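Long-range contacts in putative iron binding protein (PDB 1Y9U), which binds ferric iron through tyrosine side chains and probably serves as the periplasmic solute-binding protein of an iron uptake system: residues 61-69 with 302-310; 77-88 with 95-103. All coordinates share one frame; numbering follows the deposited sequence.

From the N terminus, the chain runs through strand 58-62 into helix 64-72, the first half of interaction 1. A few residues on, 77-88 folds over 95-103, so interaction 2 closes a tight local loop and leads into the long strand 100-112. More than 200 residues later, helix 303-318 returns to helix 64-72 and completes interaction 1, whose long loop therefore contains the short one without crossing it. Both contacts reach the same mixed sheet through strand 237-245. Trp99 joins them directly: its indole packs against Ile64, Ile68 and Val302, with Ile64 CD1 3.4 Å from Trp99 CH2.

Interaction 1: residues 61-69 with 302-310; sequences TVDIGNLID and VAEIAKYRK
The Asp63 carboxylate and the Arg309 guanidinium meet edge to edge, their planes only 7° apart, in an end-on bidentate salt bridge between an N-cap residue and a helix from the C-terminal end of this periplasmic binding protein fold. Arg309 NH1 gives a nearly straight bond to Asp63 OD1 at 2.9 Å, and Arg309 NH2 another to Asp63 OD2 at 2.8 Å, each Asp63 oxygen accepting on its syn lone pair, in the guanidinium plane. OD1 spends its anti lone pair on Gly65 N, so the carboxylate caps helix 64-72 while it holds the arginine. With CG anti to the backbone N (chi1 -154°) and a bend at chi2, the arginine chain reaches across to this cap. Thr145 and the carbonyl of Pro142 take further guanidinium N-H groups, which helps fix its rotation. The bridge lies close to the iron site: the Asp63 side chain is about 6 Å from that of Tyr143, an iron ligand.

Beyond the bridge the two helical segments cross almost perpendicularly, at -92°, with axes 8.7 Å apart. Gly65 is nearest Ala306 at the crossing, its CA 4.3 Å from Ala306 CB, and having no side chain it lets the Arg309 guanidinium pass close by. Ile64 fills one side of the crossing: its CG2 branch meets Ile305 CG2, while its CD1 end lies against Val302 CG2. One turn on, Ile68 runs along the small side chains of the other helix, CG1 beside Ala306 CB and the CD1 end 3.9 Å from Ala303 CB.

Interaction 2: residues 77-88 with 95-103; sequences QKIQSQTLDSVV and AEGSWYALS
Lys78 and Glu96 form a salt bridge at the surface, Lys78 NZ standing 2.6 Å from Glu96 OE2 and approaching from above the carboxylate plane. The lysine chain is extended beyond CG, and its methylenes run past Glu96 CB on the way. Deeper in, Tyr100 OH donates to Asp85 OD1 at 3.0 Å, meeting the oxygen on its syn side, 30° out of the carboxylate plane. The backbones join where Ile79 N bonds to Gly97 O at 3.3 Å, with a weaker second bond to Glu96 O. Gly97 CA makes a CA-H...O contact of 3.2 Å with Ile79 O, and the direction a CB would take from Gly97 is filled by that oxygen. A water lies between Gln77 O and Gly97 O, within hydrogen-bonding distance of each.

The Tyr100 ring is the centre of the packing. With CG anti to the carbonyl carbon (chi1 -71°), it points toward helix 82-87. Leu84 CD1 makes a CH-pi contact over one face, 4.2 Å from the centroid, and Leu84 CB presses on CE2. Ile79 CG1 meets the ring edge at CE1, while Val88 CG2 lies near CD2.

Ser81 caps helix 82-87 through Leu84 N and also bonds Glu259 of helix 251-261, whose Leu258 packs on Ile79 and Leu84. Strand 100-112 itself pairs antiparallel with strand 237-245, where Leu102 and Ser103 form a classic beta bulge opposite Ser240.

Interaction 1: residues 61-69 with 302-310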
ATOM      1  N   THR A  61      -3.965   2.238   9.925  1.00 13.29           N
ATOM      2  CA  THR A  61      -4.008   3.187   8.815  1.00 13.52           C
ATOM      3  C   THR A  61      -3.311   2.630   7.584  1.00 12.75           C
ATOM      4  O   THR A  61      -2.874   1.466   7.565  1.00 12.94           O
ATOM      5  CB  THR A  61      -3.429   4.548   9.314  1.00 14.23           C
ATOM      6  OG1 THR A  61      -3.703   5.599   8.366  1.00 15.09           O
ATOM      7  CG2 THR A  61      -1.943   4.512   9.450  1.00 14.64           C
ATOM      8  N   VAL A  62      -3.235   3.458   6.546  1.00 12.43           N
ATOM      9  CA  VAL A  62      -2.595   3.103   5.290  1.00 13.27           C
ATOM     10  C   VAL A  62      -1.478   4.105   5.026  1.00 13.25           C
ATOM     11  O   VAL A  62      -1.611   5.276   5.386  1.00 12.82           O
ATOM     12  CB  VAL A  62      -3.645   3.109   4.164  1.00 13.89           C
ATOM     13  CG1 VAL A  62      -3.037   2.734   2.822  1.00 15.46           C
ATOM     14  CG2 VAL A  62      -4.798   2.167   4.508  1.00 14.65           C
ATOM     15  N   ASP A  63      -0.404   3.618   4.407  1.00 12.21           N
ATOM     16  CA  ASP A  63       0.809   4.344   4.026  1.00 12.61           C
ATOM     17  C   ASP A  63       1.828   4.362   5.153  1.00 12.94           C
ATOM     18  O   ASP A  63       1.531   4.805   6.250  1.00 13.37           O
ATOM     19  CB  ASP A  63       0.512   5.763   3.551  1.00 12.98           C
ATOM     20  CG  ASP A  63       1.630   6.340   2.747  1.00 13.98           C
ATOM     21  OD1 ASP A  63       2.726   6.541   3.276  1.00 14.28           O
ATOM     22  OD2 ASP A  63       1.511   6.622   1.555  1.00 16.99           O
ATOM     23  N   ILE A  64       3.035   3.881   4.874  1.00 13.36           N
ATOM     24  CA  ILE A  64       4.125   3.889   5.848  1.00 14.73           C
ATOM     25  C   ILE A  64       4.369   5.277   6.425  1.00 15.30           C
ATOM     26  O   ILE A  64       4.639   5.409   7.612  1.00 15.81           O
ATOM     27  CB  ILE A  64       5.422   3.282   5.255  1.00 15.67           C
ATOM     28  CG1 ILE A  64       6.549   3.206   6.291  1.00 17.37           C
ATOM     29  CG2 ILE A  64       5.921   4.085   4.046  1.00 15.16           C
ATOM     30  CD1 ILE A  64       6.231   2.364   7.542  1.00 18.52           C
ATOM     31  N   GLY A  65       4.260   6.324   5.605  1.00 15.62           N
ATOM     32  CA  GLY A  65       4.416   7.681   6.107  1.00 16.47           C
ATOM     33  C   GLY A  65       3.447   8.031   7.209  1.00 16.42           C
ATOM     34  O   GLY A  65       3.831   8.654   8.209  1.00 17.74           O
ATOM     35  N   ASN A  66       2.184   7.634   7.045  1.00 16.61           N
ATOM     36  CA  ASN A  66       1.178   7.884   8.074  1.00 17.58           C
ATOM     37  C   ASN A  66       1.481   7.120   9.359  1.00 17.62           C
ATOM     38  O   ASN A  66       1.259   7.625  10.458  1.00 17.95           O
ATOM     39  CB  ASN A  66      -0.220   7.525   7.574  1.00 18.16           C
ATOM     40  CG  ASN A  66      -0.762   8.524   6.567  1.00 20.67           C
ATOM     41  OD1 ASN A  66      -1.486   8.157   5.647  1.00 23.63           O
ATOM     42  ND2 ASN A  66      -0.425   9.793   6.749  1.00 23.09           N
ATOM     43  N   LEU A  67       1.966   5.888   9.221  1.00 18.33           N
ATOM     44  CA  LEU A  67       2.336   5.089  10.385  1.00 18.70           C
ATOM     45  C   LEU A  67       3.501   5.679  11.152  1.00 19.44           C
ATOM     46  O   LEU A  67       3.462   5.786  12.368  1.00 19.19           O
ATOM     47  CB  LEU A  67       2.703   3.681   9.943  1.00 19.35           C
ATOM     48  CG  LEU A  67       1.558   2.714   9.809  1.00 20.59           C
ATOM     49  CD1 LEU A  67       2.137   1.436   9.212  1.00 21.13           C
ATOM     50  CD2 LEU A  67       0.866   2.424  11.142  1.00 20.63           C
ATOM     51  N   ILE A  68       4.544   6.071  10.430  1.00 19.70           N
ATOM     52  CA  ILE A  68       5.709   6.695  11.047  1.00 20.97           C
ATOM     53  C   ILE A  68       5.320   8.018  11.687  1.00 21.00           C
ATOM     54  O   ILE A  68       5.833   8.361  12.744  1.00 20.91           O
ATOM     55  CB  ILE A  68       6.848   6.853  10.012  1.00 22.04           C
ATOM     56  CG1 ILE A  68       7.270   5.460   9.520  1.00 24.29           C
ATOM     57  CG2 ILE A  68       8.011   7.697  10.581  1.00 22.60           C
ATOM     58  CD1 ILE A  68       8.688   5.058   9.709  1.00 27.13           C
ATOM     59  N   ASP A  69       4.384   8.742  11.079  1.00 20.81           N
ATOM     60  CA  ASP A  69       3.898   9.984  11.670  1.00 20.94           C
ATOM     61  C   ASP A  69       3.250   9.731  13.032  1.00 20.55           C
ATOM     62  O   ASP A  69       3.384  10.549  13.945  1.00 21.09           O
ATOM     63  CB  ASP A  69       2.919  10.700  10.737  1.00 21.36           C
ATOM     64  CG  ASP A  69       3.617  11.425   9.593  1.00 23.73           C
ATOM     65  OD1 ASP A  69       2.897  12.005   8.758  1.00 25.53           O
ATOM     66  OD2 ASP A  69       4.853  11.441   9.433  1.00 24.61           O
ATOM     67  N   VAL A 302      10.709  -0.392   4.450  1.00 14.39           N
ATOM     68  CA  VAL A 302       9.736   0.589   3.978  1.00 14.59           C
ATOM     69  C   VAL A 302       9.836   1.897   4.730  1.00 15.02           C
ATOM     70  O   VAL A 302       9.393   2.923   4.235  1.00 14.86           O
ATOM     71  CB  VAL A 302       8.276   0.072   3.979  1.00 14.09           C
ATOM     72  CG1 VAL A 302       8.106  -0.990   2.913  1.00 15.33           C
ATOM     73  CG2 VAL A 302       7.837  -0.437   5.364  1.00 14.25           C
ATOM     74  N   ALA A 303      10.455   1.893   5.914  1.00 15.04           N
ATOM     75  CA  ALA A 303      10.708   3.147   6.611  1.00 16.09           C
ATOM     76  C   ALA A 303      11.536   4.138   5.769  1.00 16.38           C
ATOM     77  O   ALA A 303      11.380   5.339   5.936  1.00 17.08           O
ATOM     78  CB  ALA A 303      11.361   2.903   7.959  1.00 16.53           C
ATOM     79  N   GLU A 304      12.376   3.617   4.877  1.00 16.28           N
ATOM     80  CA  GLU A 304      13.143   4.444   3.919  1.00 16.80           C
ATOM     81  C   GLU A 304      12.249   5.312   3.033  1.00 16.93           C
ATOM     82  O   GLU A 304      12.646   6.403   2.600  1.00 17.13           O
ATOM     83  CB  GLU A 304      14.063   3.576   3.041  1.00 17.89           C
ATOM     84  CG  GLU A 304      15.189   2.884   3.791  1.00 20.26           C
ATOM     85  CD  GLU A 304      16.351   3.820   4.081  1.00 24.48           C
ATOM     86  OE1 GLU A 304      16.360   4.418   5.162  1.00 28.25           O
ATOM     87  OE2 GLU A 304      17.232   3.967   3.210  1.00 27.84           O
ATOM     88  N   ILE A 305      11.052   4.826   2.729  1.00 16.17           N
ATOM     89  CA  ILE A 305      10.109   5.599   1.924  1.00 15.52           C
ATOM     90  C   ILE A 305       9.729   6.889   2.661  1.00 16.05           C
ATOM     91  O   ILE A 305       9.687   7.972   2.079  1.00 16.50           O
ATOM     92  CB  ILE A 305       8.861   4.748   1.586  1.00 15.06           C
ATOM     93  CG1 ILE A 305       9.233   3.630   0.628  1.00 15.36           C
ATOM     94  CG2 ILE A 305       7.747   5.605   1.012  1.00 14.89           C
ATOM     95  CD1 ILE A 305       8.224   2.517   0.636  1.00 16.82           C
ATOM     96  N   ALA A 306       9.484   6.778   3.961  1.00 15.74           N
ATOM     97  CA  ALA A 306       9.180   7.937   4.774  1.00 16.04           C
ATOM     98  C   ALA A 306      10.383   8.878   4.878  1.00 16.09           C
ATOM     99  O   ALA A 306      10.210  10.091   4.809  1.00 17.21           O
ATOM    100  CB  ALA A 306       8.722   7.500   6.171  1.00 15.88           C
ATOM    101  N   LYS A 307      11.579   8.313   5.006  1.00 16.49           N
ATOM    102  CA  LYS A 307      12.829   9.091   5.089  1.00 17.15           C
ATOM    103  C   LYS A 307      13.037   9.990   3.871  1.00 16.68           C
ATOM    104  O   LYS A 307      13.486  11.105   4.022  1.00 17.72           O
ATOM    105  CB  LYS A 307      14.047   8.152   5.222  1.00 18.18           C
ATOM    106  CG  LYS A 307      15.442   8.836   5.260  1.00 20.64           C
ATOM    107  CD  LYS A 307      16.610   7.839   5.371  1.00 23.37           C
ATOM    108  CE  LYS A 307      17.997   8.523   5.195  1.00 24.87           C
ATOM    109  NZ  LYS A 307      19.149   7.651   5.613  1.00 26.43           N
ATOM    110  N   TYR A 308      12.737   9.481   2.673  1.00 16.11           N
ATOM    111  CA  TYR A 308      13.032  10.180   1.418  1.00 15.82           C
ATOM    112  C   TYR A 308      11.796  10.831   0.784  1.00 14.69           C
ATOM    113  O   TYR A 308      11.890  11.350  -0.334  1.00 15.25           O
ATOM    114  CB  TYR A 308      13.686   9.218   0.417  1.00 15.98           C
ATOM    115  CG  TYR A 308      15.099   8.837   0.758  1.00 16.87           C
ATOM    116  CD1 TYR A 308      15.392   7.630   1.378  1.00 18.61           C
ATOM    117  CD2 TYR A 308      16.158   9.690   0.460  1.00 19.77           C
ATOM    118  CE1 TYR A 308      16.695   7.274   1.686  1.00 20.83           C
ATOM    119  CE2 TYR A 308      17.470   9.343   0.772  1.00 21.92           C
ATOM    120  CZ  TYR A 308      17.729   8.135   1.385  1.00 21.63           C
ATOM    121  OH  TYR A 308      19.027   7.771   1.707  1.00 24.51           O
ATOM    122  N   ARG A 309      10.663  10.857   1.481  1.00 14.61           N
ATOM    123  CA  ARG A 309       9.387  11.298   0.918  1.00 14.33           C
ATOM    124  C   ARG A 309       9.399  12.757   0.478  1.00 15.12           C
ATOM    125  O   ARG A 309       8.969  13.088  -0.624  1.00 14.70           O
ATOM    126  CB  ARG A 309       8.197  11.051   1.877  1.00 14.63           C
ATOM    127  CG  ARG A 309       6.879  10.896   1.128  1.00 13.85           C
ATOM    128  CD  ARG A 309       6.771   9.533   0.451  1.00 14.29           C
ATOM    129  NE  ARG A 309       5.448   9.132   0.006  1.00 13.42           N
ATOM    130  CZ  ARG A 309       4.540   8.490   0.737  1.00 12.74           C
ATOM    131  NH1 ARG A 309       4.769   8.186   2.013  1.00 13.70           N
ATOM    132  NH2 ARG A 309       3.405   8.123   0.174  1.00 11.74           N
ATOM    133  N   LYS A 310       9.885  13.626   1.354  1.00 16.50           N
ATOM    134  CA  LYS A 310       9.900  15.052   1.049  1.00 17.51           C
ATOM    135  C   LYS A 310      10.878  15.335  -0.098  1.00 16.80           C
ATOM    136  O   LYS A 310      10.539  16.072  -1.012  1.00 17.35           O
ATOM    137  CB  LYS A 310      10.261  15.871   2.289  1.00 18.84           C
ATOM    138  CG  LYS A 310      10.146  17.385   2.117  1.00 22.91           C
ATOM    139  CD  LYS A 310      10.928  18.152   3.192  1.00 28.17           C
ATOM    140  CE  LYS A 310      10.315  17.982   4.584  1.00 30.91           C
ATOM    141  NZ  LYS A 310      11.038  18.738   5.658  1.00 33.45           N
TER

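Interaction 2: residues 77-88 with 95-103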
ATOM      1  N   GLN A  77       3.053   3.013  21.448  1.00 18.80           N
ATOM      2  CA  GLN A  77       4.047   2.409  22.327  1.00 19.27           C
ATOM      3  C   GLN A  77       4.648   1.144  21.718  1.00 19.24           C
ATOM      4  O   GLN A  77       4.036   0.485  20.857  1.00 20.25           O
ATOM      5  CB  GLN A  77       3.444   2.080  23.706  1.00 19.22           C
ATOM      6  CG  GLN A  77       2.379   1.003  23.674  1.00 20.17           C
ATOM      7  CD  GLN A  77       1.753   0.786  25.038  1.00 19.82           C
ATOM      8  OE1 GLN A  77       0.592   1.101  25.246  1.00 20.53           O
ATOM      9  NE2 GLN A  77       2.523   0.231  25.956  1.00 21.50           N
ATOM     10  N   LYS A  78       5.846   0.822  22.184  1.00 19.93           N
ATOM     11  CA  LYS A  78       6.612  -0.345  21.779  1.00 21.18           C
ATOM     12  C   LYS A  78       5.989  -1.587  22.392  1.00 21.26           C
ATOM     13  O   LYS A  78       5.522  -1.547  23.521  1.00 20.99           O
ATOM     14  CB  LYS A  78       8.062  -0.189  22.256  1.00 21.90           C
ATOM     15  CG  LYS A  78       8.818   0.903  21.517  1.00 24.17           C
ATOM     16  CD  LYS A  78      10.197   1.124  22.070  1.00 27.53           C
ATOM     17  CE  LYS A  78      10.771   2.418  21.545  1.00 29.72           C
ATOM     18  NZ  LYS A  78      12.258   2.383  21.524  1.00 31.72           N
ATOM     19  N   ILE A  79       5.960  -2.679  21.633  1.00 20.81           N
ATOM     20  CA  ILE A  79       5.530  -3.968  22.166  1.00 21.48           C
ATOM     21  C   ILE A  79       6.516  -5.042  21.765  1.00 21.34           C
ATOM     22  O   ILE A  79       7.297  -4.886  20.820  1.00 21.36           O
ATOM     23  CB  ILE A  79       4.085  -4.351  21.733  1.00 22.16           C
ATOM     24  CG1 ILE A  79       4.015  -4.593  20.226  1.00 22.71           C
ATOM     25  CG2 ILE A  79       3.072  -3.290  22.196  1.00 22.73           C
ATOM     26  CD1 ILE A  79       2.774  -5.318  19.807  1.00 23.25           C
ATOM     27  N   GLN A  80       6.476  -6.126  22.529  1.00 21.88           N
ATOM     28  CA  GLN A  80       7.292  -7.293  22.292  1.00 22.46           C
ATOM     29  C   GLN A  80       6.321  -8.418  22.007  1.00 20.74           C
ATOM     30  O   GLN A  80       5.394  -8.686  22.781  1.00 21.90           O
ATOM     31  CB  GLN A  80       8.161  -7.599  23.510  1.00 23.69           C
ATOM     32  CG  GLN A  80       9.240  -6.557  23.753  1.00 27.71           C
ATOM     33  CD  GLN A  80       8.709  -5.263  24.362  1.00 31.81           C
ATOM     34  OE1 GLN A  80       7.979  -5.294  25.355  1.00 34.43           O
ATOM     35  NE2 GLN A  80       9.066  -4.123  23.764  1.00 33.80           N
ATOM     36  N   SER A  81       6.503  -9.042  20.848  1.00 17.49           N
ATOM     37  CA  SER A  81       5.621 -10.117  20.428  1.00 15.28           C
ATOM     38  C   SER A  81       6.362 -11.004  19.464  1.00 14.22           C
ATOM     39  O   SER A  81       6.659 -10.614  18.345  1.00 13.04           O
ATOM     40  CB  SER A  81       4.347  -9.574  19.770  1.00 14.94           C
ATOM     41  OG  SER A  81       3.623 -10.631  19.152  1.00 14.33           O
ATOM     42  N   GLN A  82       6.649 -12.231  19.896  1.00 13.37           N
ATOM     43  CA  GLN A  82       7.194 -13.237  19.011  1.00 12.89           C
ATOM     44  C   GLN A  82       6.197 -13.559  17.881  1.00 12.40           C
ATOM     45  O   GLN A  82       6.609 -13.887  16.778  1.00 11.59           O
ATOM     46  CB  GLN A  82       7.581 -14.500  19.795  1.00 13.15           C
ATOM     47  CG  GLN A  82       8.057 -15.625  18.900  1.00 13.94           C
ATOM     48  CD  GLN A  82       6.925 -16.523  18.393  1.00 12.92           C
ATOM     49  OE1 GLN A  82       5.823 -16.540  18.973  1.00 14.30           O
ATOM     50  NE2 GLN A  82       7.202 -17.282  17.331  1.00 12.68           N
ATOM     51  N   THR A  83       4.905 -13.462  18.159  1.00 12.11           N
ATOM     52  CA  THR A  83       3.901 -13.762  17.145  1.00 11.99           C
ATOM     53  C   THR A  83       4.020 -12.777  15.996  1.00 12.11           C
ATOM     54  O   THR A  83       4.135 -13.161  14.848  1.00 12.21           O
ATOM     55  CB  THR A  83       2.502 -13.703  17.751  1.00 12.35           C
ATOM     56  OG1 THR A  83       2.358 -14.755  18.722  1.00 13.62           O
ATOM     57  CG2 THR A  83       1.426 -13.950  16.700  1.00 13.12           C
ATOM     58  N   LEU A  84       4.048 -11.500  16.329  1.00 11.36           N
ATOM     59  CA  LEU A  84       4.147 -10.468  15.307  1.00 12.02           C
ATOM     60  C   LEU A  84       5.519 -10.484  14.627  1.00 12.29           C
ATOM     61  O   LEU A  84       5.601 -10.383  13.412  1.00 12.82           O
ATOM     62  CB  LEU A  84       3.818  -9.094  15.891  1.00 12.70           C
ATOM     63  CG  LEU A  84       2.323  -8.836  16.164  1.00 14.55           C
ATOM     64  CD1 LEU A  84       2.144  -7.780  17.245  1.00 17.20           C
ATOM     65  CD2 LEU A  84       1.576  -8.463  14.914  1.00 16.75           C
ATOM     66  N   ASP A  85       6.604 -10.627  15.381  1.00 12.51           N
ATOM     67  CA  ASP A  85       7.934 -10.552  14.785  1.00 12.94           C
ATOM     68  C   ASP A  85       8.210 -11.720  13.856  1.00 12.36           C
ATOM     69  O   ASP A  85       8.923 -11.597  12.879  1.00 13.23           O
ATOM     70  CB  ASP A  85       9.023 -10.496  15.853  1.00 14.02           C
ATOM     71  CG  ASP A  85       9.074  -9.163  16.569  1.00 16.48           C
ATOM     72  OD1 ASP A  85       8.352  -8.222  16.161  1.00 16.83           O
ATOM     73  OD2 ASP A  85       9.839  -8.970  17.550  1.00 21.39           O
ATOM     74  N   SER A  86       7.646 -12.882  14.162  1.00 11.34           N
ATOM     75  CA  SER A  86       7.885 -14.044  13.334  1.00 11.82           C
ATOM     76  C   SER A  86       7.018 -14.093  12.101  1.00 11.56           C
ATOM     77  O   SER A  86       7.305 -14.857  11.203  1.00 13.09           O
ATOM     78  CB  SER A  86       7.702 -15.333  14.140  1.00 11.38           C
ATOM     79  OG  SER A  86       6.367 -15.526  14.560  1.00 11.17           O
ATOM     80  N   VAL A  87       5.922 -13.334  12.087  1.00 11.85           N
ATOM     81  CA  VAL A  87       5.034 -13.256  10.930  1.00 11.57           C
ATOM     82  C   VAL A  87       5.434 -12.133   9.980  1.00 11.35           C
ATOM     83  O   VAL A  87       5.498 -12.328   8.783  1.00 12.17           O
ATOM     84  CB  VAL A  87       3.560 -13.040  11.344  1.00 11.89           C
ATOM     85  CG1 VAL A  87       2.703 -12.752  10.114  1.00 11.84           C
ATOM     86  CG2 VAL A  87       3.045 -14.252  12.090  1.00 12.54           C
ATOM     87  N   VAL A  88       5.674 -10.957  10.515  1.00 10.60           N
ATOM     88  CA  VAL A  88       5.925  -9.780   9.679  1.00 10.91           C
ATOM     89  C   VAL A  88       7.415  -9.690   9.375  1.00 11.93           C
ATOM     90  O   VAL A  88       8.219  -9.621  10.301  1.00 12.20           O
ATOM     91  CB  VAL A  88       5.453  -8.521  10.408  1.00 10.59           C
ATOM     92  CG1 VAL A  88       5.746  -7.278   9.572  1.00 11.25           C
ATOM     93  CG2 VAL A  88       3.960  -8.612  10.722  1.00 10.86           C
ATOM     94  N   ALA A  95      11.378  -1.173  14.533  1.00 23.87           N
ATOM     95  CA  ALA A  95      12.146  -1.713  15.653  1.00 25.59           C
ATOM     96  C   ALA A  95      11.350  -1.706  16.975  1.00 26.50           C
ATOM     97  O   ALA A  95      10.523  -0.823  17.219  1.00 27.54           O
ATOM     98  CB  ALA A  95      13.416  -0.933  15.805  1.00 26.12           C
ATOM     99  N   GLU A  96      11.590  -2.717  17.808  1.00 26.96           N
ATOM    100  CA  GLU A  96      10.990  -2.792  19.149  1.00 27.27           C
ATOM    101  C   GLU A  96       9.461  -2.768  19.119  1.00 26.39           C
ATOM    102  O   GLU A  96       8.815  -2.272  20.038  1.00 26.71           O
ATOM    103  CB  GLU A  96      11.500  -1.648  20.035  1.00 28.13           C
ATOM    104  CG  GLU A  96      13.016  -1.521  20.095  1.00 30.68           C
ATOM    105  CD  GLU A  96      13.469  -0.475  21.104  1.00 33.64           C
ATOM    106  OE1 GLU A  96      13.282  -0.706  22.316  1.00 36.39           O
ATOM    107  OE2 GLU A  96      14.003   0.579  20.694  1.00 35.41           O
ATOM    108  N   GLY A  97       8.888  -3.307  18.050  1.00 25.04           N
ATOM    109  CA  GLY A  97       7.455  -3.453  17.941  1.00 23.82           C
ATOM    110  C   GLY A  97       6.721  -2.135  17.936  1.00 22.16           C
ATOM    111  O   GLY A  97       5.627  -2.051  18.449  1.00 22.83           O
ATOM    112  N   SER A  98       7.287  -1.127  17.276  1.00 20.78           N
ATOM    113  CA  SER A  98       6.662   0.182  17.198  1.00 20.09           C
ATOM    114  C   SER A  98       5.484   0.312  16.180  1.00 18.45           C
ATOM    115  O   SER A  98       4.554   1.079  16.393  1.00 20.28           O
ATOM    116  CB  SER A  98       7.738   1.241  16.910  1.00 21.08           C
ATOM    117  OG  SER A  98       8.485   0.905  15.741  1.00 23.14           O
ATOM    118  N   TRP A  99       5.563  -0.400  15.065  1.00 16.56           N
ATOM    119  CA  TRP A  99       4.493  -0.472  14.056  1.00 15.24           C
ATOM    120  C   TRP A  99       4.712  -1.747  13.257  1.00 13.98           C
ATOM    121  O   TRP A  99       5.811  -2.278  13.217  1.00 14.04           O
ATOM    122  CB  TRP A  99       4.490   0.742  13.099  1.00 14.67           C
ATOM    123  CG  TRP A  99       5.778   0.967  12.405  1.00 16.02           C
ATOM    124  CD1 TRP A  99       6.795   1.789  12.803  1.00 17.13           C
ATOM    125  CD2 TRP A  99       6.205   0.380  11.177  1.00 14.92           C
ATOM    126  NE1 TRP A  99       7.842   1.708  11.925  1.00 16.97           N
ATOM    127  CE2 TRP A  99       7.502   0.863  10.904  1.00 15.65           C
ATOM    128  CE3 TRP A  99       5.634  -0.529  10.277  1.00 14.31           C
ATOM    129  CZ2 TRP A  99       8.226   0.472   9.779  1.00 16.17           C
ATOM    130  CZ3 TRP A  99       6.359  -0.923   9.172  1.00 14.74           C
ATOM    131  CH2 TRP A  99       7.646  -0.431   8.936  1.00 15.44           C
ATOM    132  N   TYR A 100       3.652  -2.226  12.630  1.00 13.33           N
ATOM    133  CA  TYR A 100       3.688  -3.468  11.887  1.00 11.83           C
ATOM    134  C   TYR A 100       2.843  -3.382  10.615  1.00 11.20           C
ATOM    135  O   TYR A 100       1.705  -2.939  10.682  1.00 11.52           O
ATOM    136  CB  TYR A 100       3.093  -4.574  12.748  1.00 12.70           C
ATOM    137  CG  TYR A 100       3.936  -4.984  13.910  1.00 13.80           C
ATOM    138  CD1 TYR A 100       3.775  -4.387  15.148  1.00 16.27           C
ATOM    139  CD2 TYR A 100       4.873  -5.996  13.772  1.00 16.27           C
ATOM    140  CE1 TYR A 100       4.578  -4.793  16.234  1.00 17.58           C
ATOM    141  CE2 TYR A 100       5.656  -6.402  14.833  1.00 18.71           C
ATOM    142  CZ  TYR A 100       5.505  -5.813  16.035  1.00 19.52           C
ATOM    143  OH  TYR A 100       6.278  -6.270  17.076  1.00 22.51           O
ATOM    144  N   ALA A 101       3.387  -3.816   9.477  1.00 10.77           N
ATOM    145  CA  ALA A 101       2.581  -3.983   8.264  1.00 10.81           C
ATOM    146  C   ALA A 101       1.575  -5.107   8.438  1.00 10.66           C
ATOM    147  O   ALA A 101       1.861  -6.120   9.061  1.00 10.44           O
ATOM    148  CB  ALA A 101       3.459  -4.270   7.051  1.00  9.94           C
ATOM    149  N   LEU A 102       0.393  -4.896   7.870  1.00  9.84           N
ATOM    150  CA  LEU A 102      -0.682  -5.884   7.801  1.00 10.31           C
ATOM    151  C   LEU A 102      -1.025  -6.323   6.387  1.00  9.55           C
ATOM    152  O   LEU A 102      -1.530  -7.437   6.211  1.00  9.65           O
ATOM    153  CB  LEU A 102      -1.936  -5.342   8.483  1.00 10.26           C
ATOM    154  CG  LEU A 102      -1.810  -5.019   9.976  1.00 10.40           C
ATOM    155  CD1 LEU A 102      -3.129  -4.445  10.476  1.00 11.14           C
ATOM    156  CD2 LEU A 102      -1.438  -6.241  10.808  1.00 11.31           C
ATOM    157  N   SER A 103      -0.742  -5.487   5.379  1.00  9.46           N
ATOM    158  CA  SER A 103      -0.919  -5.897   3.997  1.00  9.50           C
ATOM    159  C   SER A 103       0.000  -5.072   3.126  1.00  9.62           C
ATOM    160  O   SER A 103       0.488  -4.029   3.549  1.00 10.28           O
ATOM    161  CB  SER A 103      -2.358  -5.703   3.545  1.00  9.42           C
ATOM    162  OG  SER A 103      -2.671  -4.325   3.484  1.00 10.10           O
TER
HETATM  163  O   HOH W   1       2.931  -0.839  18.768  1.00 18.60           O